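Local coordinates for protein pullulanase (Klebsiella oxytoca, PDB 2YOC) that hydrolyses the alpha-1,6-glucosidic linkages of pullulan and related branched alpha-glucans, and is a substrate of a type 2 secretion system, at residues V467-A471 / F550-E556; S373-E377 / V473-S477. All blocks are in the same frame, centred on the assembly; numbering follows the deposited sequence.

Contact 1: V467-A471 / F550-E556. With CA (calcium ion), chain K.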
ATOM      1  N   VAL B 467      37.673  -1.775 -27.013  1.00 59.98           N
ATOM      2  CA  VAL B 467      38.608  -1.426 -28.093  1.00 58.06           C
ATOM      3  C   VAL B 467      39.796  -0.615 -27.575  1.00 60.48           C
ATOM      4  O   VAL B 467      40.611  -0.131 -28.360  1.00 60.15           O
ATOM      5  CB  VAL B 467      37.992  -0.821 -29.379  1.00 61.64           C
ATOM      6  CG1 VAL B 467      37.190  -1.855 -30.149  1.00 62.40           C
ATOM      7  CG2 VAL B 467      37.166   0.431 -29.099  1.00 60.45           C
ATOM      8  N   PHE B 468      39.895  -0.463 -26.247  1.00 56.82           N
ATOM      9  CA  PHE B 468      41.066   0.125 -25.604  1.00 57.81           C
ATOM     10  C   PHE B 468      42.101  -1.040 -25.453  1.00 67.50           C
ATOM     11  O   PHE B 468      41.824  -2.174 -25.859  1.00 68.21           O
ATOM     12  CB  PHE B 468      40.699   0.744 -24.238  1.00 58.39           C
ATOM     13  CG  PHE B 468      39.977  -0.189 -23.302  1.00 59.52           C
ATOM     14  CD1 PHE B 468      40.678  -1.087 -22.515  1.00 63.66           C
ATOM     15  CD2 PHE B 468      38.589  -0.172 -23.208  1.00 61.54           C
ATOM     16  CE1 PHE B 468      40.003  -1.976 -21.667  1.00 64.68           C
ATOM     17  CE2 PHE B 468      37.912  -1.057 -22.360  1.00 63.59           C
ATOM     18  CZ  PHE B 468      38.622  -1.946 -21.588  1.00 62.65           C
ATOM     19  N   ASP B 469      43.252  -0.797 -24.837  1.00 66.33           N
ATOM     20  CA  ASP B 469      44.202  -1.895 -24.709  1.00 67.08           C
ATOM     21  C   ASP B 469      43.853  -2.995 -23.678  1.00 69.59           C
ATOM     22  O   ASP B 469      44.089  -2.836 -22.476  1.00 67.13           O
ATOM     23  CB  ASP B 469      45.658  -1.410 -24.645  1.00 69.47           C
ATOM     24  CG  ASP B 469      46.652  -2.533 -24.444  1.00 76.54           C
ATOM     25  OD1 ASP B 469      46.513  -3.584 -25.129  1.00 75.61           O
ATOM     26  OD2 ASP B 469      47.570  -2.368 -23.606  1.00 82.76           O
ATOM     27  N   LEU B 470      43.292  -4.123 -24.181  1.00 68.19           N
ATOM     28  CA  LEU B 470      42.951  -5.268 -23.332  1.00 68.42           C
ATOM     29  C   LEU B 470      44.164  -6.099 -23.113  1.00 74.58           C
ATOM     30  O   LEU B 470      45.104  -6.047 -23.905  1.00 75.96           O
ATOM     31  CB  LEU B 470      41.770  -6.125 -23.824  1.00 68.36           C
ATOM     32  CG  LEU B 470      41.537  -6.213 -25.320  1.00 73.57           C
ATOM     33  CD1 LEU B 470      41.250  -7.629 -25.753  1.00 74.81           C
ATOM     34  CD2 LEU B 470      40.419  -5.284 -25.750  1.00 75.11           C
ATOM     35  N   ALA B 471      44.170  -6.824 -22.008  1.00 71.85           N
ATOM     36  CA  ALA B 471      45.267  -7.667 -21.575  1.00 73.51           C
ATOM     37  C   ALA B 471      45.133  -9.123 -22.031  1.00 79.73           C
ATOM     38  O   ALA B 471      46.140  -9.777 -22.308  1.00 81.12           O
ATOM     39  CB  ALA B 471      45.361  -7.606 -20.053  1.00 74.21           C
ATOM     40  N   PHE B 550      44.560  -3.090 -19.723  1.00 62.05           N
ATOM     41  CA  PHE B 550      46.034  -3.086 -19.621  1.00 60.38           C
ATOM     42  C   PHE B 550      46.457  -1.590 -19.633  1.00 62.65           C
ATOM     43  O   PHE B 550      47.045  -1.096 -18.654  1.00 61.53           O
ATOM     44  CB  PHE B 550      46.660  -3.855 -20.798  1.00 61.56           C
ATOM     45  CG  PHE B 550      48.050  -4.400 -20.597  1.00 63.67           C
ATOM     46  CD1 PHE B 550      48.830  -4.007 -19.504  1.00 66.61           C
ATOM     47  CD2 PHE B 550      48.596  -5.294 -21.502  1.00 65.58           C
ATOM     48  CE1 PHE B 550      50.131  -4.504 -19.332  1.00 67.14           C
ATOM     49  CE2 PHE B 550      49.890  -5.793 -21.316  1.00 68.53           C
ATOM     50  CZ  PHE B 550      50.643  -5.402 -20.226  1.00 65.87           C
ATOM     51  N   HIS B 551      46.074  -0.862 -20.718  1.00 57.69           N
ATOM     52  CA  HIS B 551      46.295   0.578 -20.885  1.00 56.53           C
ATOM     53  C   HIS B 551      44.966   1.209 -21.324  1.00 58.76           C
ATOM     54  O   HIS B 551      44.340   0.753 -22.287  1.00 58.13           O
ATOM     55  CB  HIS B 551      47.429   0.861 -21.881  1.00 58.15           C
ATOM     56  CG  HIS B 551      48.771   0.327 -21.445  1.00 63.06           C
ATOM     57  ND1 HIS B 551      49.124  -0.987 -21.657  1.00 65.76           N
ATOM     58  CD2 HIS B 551      49.806   0.952 -20.832  1.00 65.07           C
ATOM     59  CE1 HIS B 551      50.351  -1.118 -21.174  1.00 65.57           C
ATOM     60  NE2 HIS B 551      50.801   0.017 -20.670  1.00 65.63           N
ATOM     61  N   TYR B 552      44.504   2.206 -20.579  1.00 53.33           N
ATOM     62  CA  TYR B 552      43.224   2.834 -20.849  1.00 51.74           C
ATOM     63  C   TYR B 552      43.142   3.699 -22.086  1.00 57.32           C
ATOM     64  O   TYR B 552      42.034   3.920 -22.599  1.00 56.60           O
ATOM     65  CB  TYR B 552      42.841   3.695 -19.661  1.00 52.46           C
ATOM     66  CG  TYR B 552      42.595   2.917 -18.398  1.00 56.75           C
ATOM     67  CD1 TYR B 552      41.478   2.096 -18.267  1.00 59.18           C
ATOM     68  CD2 TYR B 552      43.449   3.035 -17.306  1.00 58.74           C
ATOM     69  CE1 TYR B 552      41.214   1.411 -17.079  1.00 59.79           C
ATOM     70  CE2 TYR B 552      43.190   2.362 -16.109  1.00 60.09           C
ATOM     71  CZ  TYR B 552      42.073   1.543 -16.007  1.00 69.70           C
ATOM     72  OH  TYR B 552      41.791   0.881 -14.844  1.00 76.85           O
ATOM     73  N   THR B 553      44.278   4.276 -22.509  1.00 55.27           N
ATOM     74  CA  THR B 553      44.276   5.279 -23.572  1.00 54.50           C
ATOM     75  C   THR B 553      45.022   4.898 -24.866  1.00 55.50           C
ATOM     76  O   THR B 553      45.586   5.746 -25.577  1.00 55.33           O
ATOM     77  CB  THR B 553      44.573   6.662 -22.952  1.00 63.32           C
ATOM     78  OG1 THR B 553      44.235   6.656 -21.553  1.00 57.11           O
ATOM     79  CG2 THR B 553      43.819   7.752 -23.630  1.00 60.77           C
ATOM     80  N   VAL B 554      45.024   3.613 -25.169  1.00 50.00           N
ATOM     81  CA  VAL B 554      45.621   3.101 -26.399  1.00 49.55           C
ATOM     82  C   VAL B 554      44.612   2.128 -26.989  1.00 58.63           C
ATOM     83  O   VAL B 554      44.024   1.336 -26.234  1.00 60.30           O
ATOM     84  CB  VAL B 554      46.987   2.384 -26.217  1.00 51.45           C
ATOM     85  CG1 VAL B 554      47.650   2.121 -27.562  1.00 51.46           C
ATOM     86  CG2 VAL B 554      47.929   3.160 -25.318  1.00 51.26           C
ATOM     87  N   PRO B 555      44.424   2.103 -28.321  1.00 55.06           N
ATOM     88  CA  PRO B 555      43.539   1.085 -28.904  1.00 55.53           C
ATOM     89  C   PRO B 555      44.125  -0.308 -28.712  1.00 64.65           C
ATOM     90  O   PRO B 555      45.344  -0.440 -28.545  1.00 66.33           O
ATOM     91  CB  PRO B 555      43.563   1.405 -30.400  1.00 57.12           C
ATOM     92  CG  PRO B 555      44.057   2.801 -30.496  1.00 61.02           C
ATOM     93  CD  PRO B 555      44.991   2.981 -29.354  1.00 56.63           C
ATOM     94  N   GLU B 556      43.273  -1.349 -28.769  1.00 62.23           N
ATOM     95  CA  GLU B 556      43.733  -2.733 -28.725  1.00 63.12           C
ATOM     96  C   GLU B 556      44.541  -3.039 -30.032  1.00 69.96           C
ATOM     97  O   GLU B 556      44.139  -2.632 -31.126  1.00 69.48           O
ATOM     98  CB  GLU B 556      42.536  -3.685 -28.570  1.00 64.00           C
ATOM     99  CG  GLU B 556      42.857  -5.169 -28.749  1.00 72.85           C
ATOM    100  CD  GLU B 556      43.924  -5.795 -27.866  1.00 79.33           C
ATOM    101  OE1 GLU B 556      44.389  -5.174 -26.879  1.00 58.79           O
ATOM    102  OE2 GLU B 556      44.251  -6.966 -28.146  1.00 78.67           O
TER
HETATM  103 CA    CA K2075      46.597  -5.794 -25.773  1.00 58.04          CA

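Contact 2: S373-E377 / V473-S477. With CA (calcium ion), chain K.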
ATOM      1  N   SER B 373      54.122  -1.065 -28.203  1.00 67.32           N
ATOM      2  CA  SER B 373      54.757  -2.123 -29.016  1.00 67.86           C
ATOM      3  C   SER B 373      53.791  -3.344 -28.972  1.00 74.82           C
ATOM      4  O   SER B 373      52.748  -3.260 -28.310  1.00 73.74           O
ATOM      5  CB  SER B 373      56.095  -2.516 -28.400  1.00 68.46           C
ATOM      6  OG  SER B 373      55.897  -3.135 -27.140  1.00 65.09           O
ATOM      7  N   THR B 374      54.134  -4.477 -29.639  1.00 73.09           N
ATOM      8  CA  THR B 374      53.286  -5.684 -29.628  1.00 72.16           C
ATOM      9  C   THR B 374      53.159  -6.223 -28.196  1.00 75.11           C
ATOM     10  O   THR B 374      54.159  -6.291 -27.469  1.00 74.59           O
ATOM     11  CB  THR B 374      53.814  -6.739 -30.617  1.00 81.54           C
ATOM     12  OG1 THR B 374      53.921  -6.154 -31.907  1.00 81.45           O
ATOM     13  CG2 THR B 374      52.930  -7.982 -30.702  1.00 80.78           C
ATOM     14  N   ASN B 375      51.916  -6.571 -27.802  1.00 71.31           N
ATOM     15  CA  ASN B 375      51.533  -7.094 -26.486  1.00 72.10           C
ATOM     16  C   ASN B 375      51.805  -6.119 -25.307  1.00 79.37           C
ATOM     17  O   ASN B 375      51.937  -6.533 -24.140  1.00 79.54           O
ATOM     18  CB  ASN B 375      52.008  -8.545 -26.253  1.00 73.89           C
ATOM     19  CG  ASN B 375      51.028  -9.432 -25.493  1.00 86.24           C
ATOM     20  OD1 ASN B 375      49.802  -9.331 -25.629  1.00 81.11           O
ATOM     21  ND2 ASN B 375      51.550 -10.325 -24.668  1.00 71.75           N
ATOM     22  N   SER B 376      51.851  -4.795 -25.647  1.00 75.44           N
ATOM     23  CA  SER B 376      51.987  -3.662 -24.736  1.00 73.20           C
ATOM     24  C   SER B 376      53.223  -3.732 -23.833  1.00 75.40           C
ATOM     25  O   SER B 376      53.216  -3.202 -22.719  1.00 73.20           O
ATOM     26  CB  SER B 376      50.694  -3.493 -23.939  1.00 75.04           C
ATOM     27  OG  SER B 376      49.563  -3.769 -24.757  1.00 81.26           O
ATOM     28  N   GLU B 377      54.296  -4.361 -24.335  1.00 75.06           N
ATOM     29  CA  GLU B 377      55.546  -4.540 -23.583  1.00 77.11           C
ATOM     30  C   GLU B 377      56.280  -3.231 -23.343  1.00 83.13           C
ATOM     31  O   GLU B 377      56.928  -3.082 -22.299  1.00 83.76           O
ATOM     32  CB  GLU B 377      56.486  -5.533 -24.268  1.00 79.82           C
ATOM     33  CG  GLU B 377      55.939  -6.943 -24.367  1.00 92.21           C
ATOM     34  CD  GLU B 377      56.818  -7.896 -25.153  1.00115.17           C
ATOM     35  OE1 GLU B 377      57.739  -7.416 -25.855  1.00121.44           O
ATOM     36  OE2 GLU B 377      56.577  -9.124 -25.077  1.00102.08           O
ATOM     37  N   VAL B 473      44.344 -11.048 -24.686  1.00 73.94           N
ATOM     38  CA  VAL B 473      44.588 -11.651 -25.999  1.00 73.56           C
ATOM     39  C   VAL B 473      46.062 -11.407 -26.316  1.00 81.77           C
ATOM     40  O   VAL B 473      46.519 -10.260 -26.248  1.00 83.76           O
ATOM     41  CB  VAL B 473      43.639 -11.195 -27.144  1.00 75.37           C
ATOM     42  CG1 VAL B 473      44.132 -11.660 -28.513  1.00 75.35           C
ATOM     43  CG2 VAL B 473      42.211 -11.668 -26.917  1.00 74.39           C
ATOM     44  N   ASN B 474      46.814 -12.484 -26.636  1.00 78.01           N
ATOM     45  CA  ASN B 474      48.214 -12.356 -26.994  1.00 78.03           C
ATOM     46  C   ASN B 474      48.281 -11.706 -28.366  1.00 81.14           C
ATOM     47  O   ASN B 474      47.685 -12.218 -29.328  1.00 82.17           O
ATOM     48  CB  ASN B 474      48.905 -13.711 -26.991  1.00 82.07           C
ATOM     49  CG  ASN B 474      50.417 -13.624 -26.943  1.00103.49           C
ATOM     50  OD1 ASN B 474      51.058 -12.917 -27.716  1.00 96.55           O
ATOM     51  ND2 ASN B 474      51.025 -14.363 -26.042  1.00 95.89           N
ATOM     52  N   GLU B 475      48.958 -10.541 -28.435  1.00 75.81           N
ATOM     53  CA  GLU B 475      49.098  -9.740 -29.662  1.00 75.04           C
ATOM     54  C   GLU B 475      50.142 -10.295 -30.608  1.00 79.53           C
ATOM     55  O   GLU B 475      50.232  -9.848 -31.752  1.00 80.18           O
ATOM     56  CB  GLU B 475      49.328  -8.242 -29.363  1.00 75.43           C
ATOM     57  CG  GLU B 475      48.281  -7.626 -28.452  1.00 76.73           C
ATOM     58  CD  GLU B 475      48.174  -6.121 -28.473  1.00 89.34           C
ATOM     59  OE1 GLU B 475      49.203  -5.417 -28.355  1.00 93.92           O
ATOM     60  OE2 GLU B 475      47.022  -5.645 -28.499  1.00 82.43           O
ATOM     61  N   PHE B 476      50.910 -11.291 -30.146  1.00 76.79           N
ATOM     62  CA  PHE B 476      51.884 -12.001 -30.977  1.00 78.54           C
ATOM     63  C   PHE B 476      51.093 -13.055 -31.740  1.00 85.41           C
ATOM     64  O   PHE B 476      50.432 -13.897 -31.114  1.00 86.67           O
ATOM     65  CB  PHE B 476      52.993 -12.641 -30.119  1.00 80.67           C
ATOM     66  CG  PHE B 476      53.897 -11.627 -29.456  1.00 81.14           C
ATOM     67  CD1 PHE B 476      54.854 -10.937 -30.193  1.00 84.04           C
ATOM     68  CD2 PHE B 476      53.787 -11.353 -28.095  1.00 81.66           C
ATOM     69  CE1 PHE B 476      55.696  -9.999 -29.577  1.00 84.75           C
ATOM     70  CE2 PHE B 476      54.637 -10.421 -27.479  1.00 83.96           C
ATOM     71  CZ  PHE B 476      55.581  -9.748 -28.224  1.00 82.70           C
ATOM     72  N   SER B 477      51.081 -12.949 -33.077  1.00 81.69           N
ATOM     73  CA  SER B 477      50.299 -13.830 -33.947  1.00 82.38           C
ATOM     74  C   SER B 477      50.579 -15.319 -33.679  1.00 90.09           C
ATOM     75  O   SER B 477      49.659 -16.111 -33.446  1.00 89.39           O
ATOM     76  CB  SER B 477      50.522 -13.474 -35.420  1.00 86.44           C
ATOM     77  OG  SER B 477      51.756 -13.951 -35.946  1.00 95.05           O
TER
HETATM   78 CA    CA K2075      46.597  -5.794 -25.773  1.00 58.04          CA

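Contact 1: V467-A471 / F550-E556
A calcium site joins D469, L470 and E556 just beyond the second strand of the catalytic barrel, strand 461-464, where strand 468-470 meets the loop that leads to helix 567-582. D469 OD1 binds the ion at 2.3 Å, L470 gives its carbonyl O, and E556 adds OE1 at 2.5 Å. The two carboxylates lie nearly coplanar, 11° apart, and E475 completes the four protein ligands. E556 reaches the metal because its chain bends at chi2 (57°), which lays CG and CD against L470 CG; its OE1 also takes a weak bond from L470 N, while OE2 goes to S558.

With CG anti to the backbone N (chi1 177°), D469 lies beside H551, both side chains pointing the same way. H551 ND1 donates to D469 OD2 over 2.8 Å, tilted slightly from the imidazole plane, and S376 OG is a further partner of OD2. One carboxylate thus serves the metal with one oxygen and two neighbours with the other, which probably fixes its rotation.

The backbones add an antiparallel pairing: F550 N donates to D469 O at 2.8 Å, H551 N bonds the same oxygen weakly, and E556 N reaches V467 O at 3.0 Å. Carboxylates and a main-chain carbonyl gathered from strand 468-470 and two loops make a calcium site consistent with a structural role, as in many alpha-amylase-type glycosidases.

Contact 2: S373-E377 / V473-S477
E475 reaches across to N375 along its whole length. Its CB lies 3.5 Å from N375 N, and its CG comes within 3.6 Å of N375 OD1. At the tip the two carboxylate oxygens divide their work. OE1 accepts a weak hydrogen bond from N375 N at 3.0 Å, with a long, weak ion pair to R568 besides, whereas OE2 binds the calcium ion at 2.8 Å. The chain runs extended beyond CG (chi2 -161°), which carries the carboxylate from its own loop to the metal.

N375 returns the bond: E475 N donates to N375 OD1 over 3.2 Å; the hydrogen bond is nearly straight (165°), but its donor stands well above the amide's carbonyl plane. That amide is stacked on the amide of N474, the planes 7° apart. N474 OD1 in turn receives F476 N in its own carbonyl plane, on a lone pair, and so closes an Asx turn that holds the peptide leading to F476.

Three residues of 373-377 meet the F476 ring. T374 CG2 sits over one face in a CH-pi contact, 3.8 Å from the centroid; N375 CB approaches obliquely at CE2; and E377 OE2 comes to the ring edge, 3.3 Å from CE2.

Both segments are irregular: 373-377 is the turn between strands 371-372 and 379-380 of an antiparallel sheet, and 473-477 belongs to the loop running from strand 468-470 to helix 487-493, in the Ins region of the pullulanase.

Two contacts with centres 11 Å apart illustrate how a single ion can gather several pieces of chain: the calcium they share draws together 467-471, 473-477 and 550-556, while 373-377 is joined through side-chain and backbone contacts. Their order along the chain is 373-377, 467-471, 473-477, 550-556, so the segments of the two contacts interleave. A probable hydrogen bond from S376 to D469 and packing of F550 on N375 and S376 join them further. The centre of contact 1 lies about 15 Å from the centre of the chain, that of contact 2 about 23 Å. Together they tie the turn after strand 371-372 and the Ins region to loops of the barrel domain, consistent with a role in holding these domains together.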